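Local atomic coordinates of uridylate kinase (Archaeoglobus fulgidus, PDB entry 2IJ9), a protein that probably catalyses the reversible transfer of a phosphate group from ATP to UMP, giving UDP and ADP in de novo pyrimidine biosynthesis. Residues 156-161 and 214-219; 139-144 and 195-200. The protein carries 1 engineered substitution. All coordinates share one frame; numbering follows the deposited sequence.

Contact 1: 156-161 and 214-219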
loop_
_atom_site.group_PDB
_atom_site.type_symbol
_atom_site.label_atom_id
_atom_site.label_comp_id
_atom_site.label_asym_id
_atom_site.label_seq_id
_atom_site.Cartn_x
_atom_site.Cartn_y
_atom_site.Cartn_z
ATOM N N ASP B 156 15.655 11.428 -29.005
ATOM C CA ASP B 156 14.452 12.255 -29.235
ATOM C C ASP B 156 13.548 11.795 -30.387
ATOM O O ASP B 156 12.334 12.039 -30.365
ATOM C CB ASP B 156 14.812 13.731 -29.375
ATOM C CG ASP B 156 14.813 14.447 -28.044
ATOM O OD1 ASP B 156 13.724 14.845 -27.583
ATOM O OD2 ASP B 156 15.903 14.604 -27.455
ATOM N N ARG B 157 14.144 11.151 -31.388
ATOM C CA ARG B 157 13.380 10.328 -32.329
ATOM C C ARG B 157 14.127 9.044 -32.692
ATOM O O ARG B 157 15.321 8.920 -32.399
ATOM C CB ARG B 157 12.964 11.104 -33.581
ATOM C CG ARG B 157 14.073 11.863 -34.266
ATOM C CD ARG B 157 13.801 11.980 -35.759
ATOM N NE ARG B 157 14.024 10.709 -36.451
ATOM C CZ ARG B 157 14.034 10.559 -37.774
ATOM N NH1 ARG B 157 13.830 11.601 -38.570
ATOM N NH2 ARG B 157 14.251 9.362 -38.303
ATOM N N LEU B 158 13.410 8.095 -33.304
ATOM C CA LEU B 158 13.969 6.796 -33.717
ATOM C C LEU B 158 13.155 6.204 -34.851
ATOM O O LEU B 158 11.989 6.556 -35.042
ATOM C CB LEU B 158 13.962 5.775 -32.566
ATOM C CG LEU B 158 15.101 5.671 -31.543
ATOM C CD1 LEU B 158 14.901 4.464 -30.619
ATOM C CD2 LEU B 158 16.452 5.596 -32.240
ATOM N N SER B 159 13.772 5.295 -35.596
ATOM C CA SER B 159 13.033 4.457 -36.516
ATOM C C SER B 159 12.686 3.223 -35.715
ATOM O O SER B 159 13.416 2.877 -34.782
ATOM C CB SER B 159 13.906 4.023 -37.678
ATOM O OG SER B 159 14.543 2.793 -37.361
ATOM N N PRO B 160 11.564 2.569 -36.058
ATOM C CA PRO B 160 11.240 1.216 -35.613
ATOM C C PRO B 160 12.463 0.287 -35.576
ATOM O O PRO B 160 12.781 -0.267 -34.515
ATOM C CB PRO B 160 10.240 0.725 -36.675
ATOM C CG PRO B 160 9.818 1.940 -37.463
ATOM C CD PRO B 160 10.483 3.146 -36.875
ATOM N N GLN B 161 13.146 0.146 -36.714
ATOM C CA GLN B 161 14.312 -0.743 -36.837
ATOM C C GLN B 161 15.384 -0.404 -35.809
ATOM O O GLN B 161 15.967 -1.302 -35.186
ATOM C CB GLN B 161 14.916 -0.679 -38.244
ATOM C CG GLN B 161 14.100 -1.363 -39.334
ATOM C CD GLN B 161 12.965 -0.497 -39.865
ATOM O OE1 GLN B 161 12.868 0.692 -39.552
ATOM N NE2 GLN B 161 12.097 -1.096 -40.673
ATOM N N VAL B 214 8.059 14.896 -27.196
ATOM C CA VAL B 214 8.162 14.304 -25.863
ATOM C C VAL B 214 8.910 12.980 -25.977
ATOM O O VAL B 214 8.885 12.314 -27.019
ATOM C CB VAL B 214 6.786 14.113 -25.152
ATOM C CG1 VAL B 214 6.464 15.305 -24.294
ATOM C CG2 VAL B 214 5.683 13.895 -26.160
ATOM N N GLY B 215 9.601 12.642 -24.902
ATOM C CA GLY B 215 10.399 11.437 -24.804
ATOM C C GLY B 215 11.104 11.014 -26.067
ATOM O O GLY B 215 11.940 11.729 -26.615
ATOM N N THR B 216 10.741 9.834 -26.529
ATOM C CA THR B 216 11.295 9.277 -27.734
ATOM C C THR B 216 10.133 9.038 -28.686
ATOM O O THR B 216 9.227 8.238 -28.394
ATOM C CB THR B 216 12.000 7.941 -27.425
ATOM O OG1 THR B 216 13.093 8.179 -26.518
ATOM C CG2 THR B 216 12.501 7.258 -28.724
ATOM N N VAL B 217 10.142 9.754 -29.808
ATOM C CA VAL B 217 9.143 9.517 -30.843
ATOM C C VAL B 217 9.682 8.421 -31.754
ATOM O O VAL B 217 10.881 8.364 -32.020
ATOM C CB VAL B 217 8.791 10.787 -31.640
ATOM C CG1 VAL B 217 7.492 10.573 -32.421
ATOM C CG2 VAL B 217 8.663 11.998 -30.708
ATOM N N ILE B 218 8.808 7.513 -32.175
ATOM C CA ILE B 218 9.212 6.428 -33.058
ATOM C C ILE B 218 8.229 6.371 -34.226
ATOM O O ILE B 218 7.017 6.246 -34.012
ATOM C CB ILE B 218 9.304 5.069 -32.306
ATOM C CG1 ILE B 218 10.074 5.247 -30.991
ATOM C CG2 ILE B 218 9.942 3.989 -33.198
ATOM C CD1 ILE B 218 10.628 3.981 -30.401
ATOM N N ALA B 219 8.755 6.502 -35.450
ATOM C CA ALA B 219 7.936 6.524 -36.677
ATOM C C ALA B 219 8.703 6.060 -37.917
ATOM O O ALA B 219 9.927 6.162 -37.980
ATOM C CB ALA B 219 7.341 7.914 -36.909
#

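Contact 2: 139-144 and 195-200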
loop_
_atom_site.group_PDB
_atom_site.type_symbol
_atom_site.label_atom_id
_atom_site.label_comp_id
_atom_site.label_asym_id
_atom_site.label_seq_id
_atom_site.Cartn_x
_atom_site.Cartn_y
_atom_site.Cartn_z
ATOM N N ASP B 139 11.889 8.639 -19.095
ATOM C CA ASP B 139 11.603 9.796 -19.956
ATOM C C ASP B 139 11.546 9.459 -21.459
ATOM O O ASP B 139 10.810 10.090 -22.221
ATOM C CB ASP B 139 12.652 10.883 -19.695
ATOM C CG ASP B 139 12.151 12.295 -19.992
ATOM O OD1 ASP B 139 11.124 12.466 -20.697
ATOM O OD2 ASP B 139 12.812 13.247 -19.513
ATOM N N GLY B 140 12.330 8.474 -21.877
ATOM C CA GLY B 140 12.311 8.021 -23.257
ATOM C C GLY B 140 13.111 6.744 -23.361
ATOM O O GLY B 140 13.255 6.007 -22.383
ATOM N N VAL B 141 13.631 6.473 -24.550
ATOM C CA VAL B 141 14.529 5.343 -24.734
ATOM C C VAL B 141 15.939 5.859 -24.529
ATOM O O VAL B 141 16.260 6.955 -24.973
ATOM C CB VAL B 141 14.396 4.730 -26.134
ATOM C CG1 VAL B 141 15.304 3.507 -26.274
ATOM C CG2 VAL B 141 12.943 4.347 -26.399
ATOM N N TYR B 142 16.780 5.074 -23.860
ATOM C CA TYR B 142 18.117 5.547 -23.487
ATOM C C TYR B 142 19.296 4.791 -24.128
ATOM O O TYR B 142 19.128 3.692 -24.669
ATOM C CB TYR B 142 18.234 5.655 -21.961
ATOM C CG TYR B 142 17.556 6.901 -21.450
ATOM C CD1 TYR B 142 16.185 6.921 -21.179
ATOM C CD2 TYR B 142 18.277 8.066 -21.262
ATOM C CE1 TYR B 142 15.558 8.082 -20.723
ATOM C CE2 TYR B 142 17.667 9.227 -20.812
ATOM C CZ TYR B 142 16.312 9.234 -20.546
ATOM O OH TYR B 142 15.733 10.399 -20.090
ATOM N N SER B 143 20.480 5.407 -24.046
ATOM C CA SER B 143 21.663 5.067 -24.854
ATOM C C SER B 143 22.370 3.722 -24.589
ATOM O O SER B 143 21.730 2.719 -24.256
ATOM C CB SER B 143 22.678 6.225 -24.802
ATOM O OG SER B 143 23.365 6.267 -23.559
ATOM N N ALA B 144 23.695 3.725 -24.759
ATOM C CA ALA B 144 24.523 2.513 -24.722
ATOM C C ALA B 144 24.669 1.913 -23.325
ATOM O O ALA B 144 25.365 2.473 -22.473
ATOM C CB ALA B 144 25.899 2.785 -25.335
ATOM N N THR B 195 4.718 5.770 -32.521
ATOM C CA THR B 195 4.816 5.465 -31.098
ATOM C C THR B 195 5.513 6.576 -30.298
ATOM O O THR B 195 6.315 7.343 -30.828
ATOM C CB THR B 195 5.486 4.080 -30.882
ATOM O OG1 THR B 195 4.707 3.085 -31.557
ATOM C CG2 THR B 195 5.558 3.706 -29.402
ATOM N N TYR B 196 5.154 6.677 -29.029
ATOM C CA TYR B 196 5.836 7.525 -28.081
ATOM C C TYR B 196 6.297 6.649 -26.923
ATOM O O TYR B 196 5.629 5.671 -26.560
ATOM C CB TYR B 196 4.894 8.612 -27.573
ATOM C CG TYR B 196 4.732 9.762 -28.531
ATOM C CD1 TYR B 196 3.883 9.667 -29.628
ATOM C CD2 TYR B 196 5.432 10.952 -28.338
ATOM C CE1 TYR B 196 3.732 10.725 -30.505
ATOM C CE2 TYR B 196 5.287 12.019 -29.209
ATOM C CZ TYR B 196 4.437 11.901 -30.291
ATOM O OH TYR B 196 4.297 12.963 -31.159
ATOM N N VAL B 197 7.460 6.980 -26.371
ATOM C CA VAL B 197 7.939 6.368 -25.137
ATOM C C VAL B 197 8.230 7.508 -24.162
ATOM O O VAL B 197 9.155 8.297 -24.383
ATOM C CB VAL B 197 9.202 5.527 -25.390
ATOM C CG1 VAL B 197 9.826 5.099 -24.059
ATOM C CG2 VAL B 197 8.850 4.310 -26.250
ATOM N N ILE B 198 7.426 7.634 -23.111
ATOM C CA ILE B 198 7.467 8.865 -22.335
ATOM C C ILE B 198 7.380 8.675 -20.825
ATOM O O ILE B 198 6.950 7.629 -20.346
ATOM C CB ILE B 198 6.383 9.867 -22.805
ATOM C CG1 ILE B 198 4.983 9.267 -22.634
ATOM C CG2 ILE B 198 6.667 10.312 -24.247
ATOM C CD1 ILE B 198 3.866 10.306 -22.601
ATOM N N LEU B 199 7.811 9.689 -20.080
ATOM C CA LEU B 199 7.506 9.750 -18.672
ATOM C C LEU B 199 6.004 10.029 -18.493
ATOM O O LEU B 199 5.490 11.097 -18.856
ATOM C CB LEU B 199 8.389 10.783 -17.975
ATOM C CG LEU B 199 8.296 10.709 -16.451
ATOM C CD1 LEU B 199 9.682 10.662 -15.835
ATOM C CD2 LEU B 199 7.421 11.839 -15.858
ATOM N N GLY B 200 5.311 9.037 -17.947
ATOM C CA GLY B 200 3.869 9.070 -17.844
ATOM C C GLY B 200 3.329 10.118 -16.899
ATOM O O GLY B 200 3.057 9.832 -15.735
#

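Contact 1: 156-161 and 214-219
Arg157 and Leu158 pair in parallel with Val217 and Ile218, joining two short strands at one end of the mixed sheet of the amino acid kinase fold. Two sound backbone bonds hold them: Val217 N gives its hydrogen to Asp156 O over 3.2 Å, and Ala219 N meets Leu158 O at 3.3 Å. Between them Val217 O receives a weak, bent bond from Leu158 N at 2.8 Å.

Leu158 and Ile218 share a buried face of the sheet. CB of Leu158 lies 4.2 Å from CG1 of Ile218, while the end of the leucine slants back to Thr216, two residues before Ile218, its CD1 4.1 Å from Thr216 CG2. The other branch of Ile218, CG2, is anti to the backbone N, which carries it across the strand pair to Pro160, 3.8 Å from the ring atom CD. Leu163 of helix 160-166 packs against both Leu158 and Ile218, so this face is closed by the helix that the shorter strand leads into.

Ser159 is the N-cap of that helix. Farther back, the hydroxyl of Thr216 is hydrogen-bonded to Val141 N and Tyr155 O, which ties the strand to the segments preceding Asp156. At the chain terminus, Ala219 O rests 3.3 Å from Pro160 CD.

Contact 2: 139-144 and 195-200
The nucleotide-binding half of the amino acid kinase fold supplies this contact, where the loop following strand 131-136 runs past the end of strand 195-199. The loop carries Tyr142, a predicted ATP-binding residue. Residues 139-141 run roughly antiparallel to 197-199, yet no conventional hydrogen bond joins them. Backbone carbonyls instead face CA-H groups: Val197 O lies 3.4 Å from Gly140 CA, and Asp139 O lies 3.6 Å from Ile198 CA, both fairly straight, at 158° and 162°.

Val197 carries the apolar part, with CB directed at the loop. Its CG1 is anti to the backbone N (chi1 170°), a setting that lays this methyl of Val197 against the loop backbone, 3.7 Å from Gly140 C. Val141 approaches obliquely with a single branch, CG2, which sits close to both methyls of Val197.

Neighbouring residues surround both partners: the backbone of Val141 is bonded to Tyr155, and Val197 packs on Thr136, another predicted ATP-binding residue. Asp139 packs on Thr201 of the second subunit, bringing the loop close to a subunit interface. Beside Asp139 the strand contributes Leu199, whose CB stands 3.9 Å from Asp139 CA.

Overall arrangement
The two contacts lie with their centres about 8 Å apart, on the same side of the chain's centre, and share one mixed sheet. Strand 195-199 of contact 2 runs antiparallel to strand 216-218 of contact 1, which in turn pairs in parallel with 157-158, the outermost strand on that side within the chain. Along the chain the segments alternate, 139-144, 156-161, 195-200 and 214-219, so each contact brings together residues more than 50 positions apart. They also touch directly: Ile218 O is 2.8 Å from Thr195 N, a probable hydrogen bond. The C-terminal strand thus links the contacts, through its backbone to strand 195-199 and through Thr216 to the Tyr142 loop.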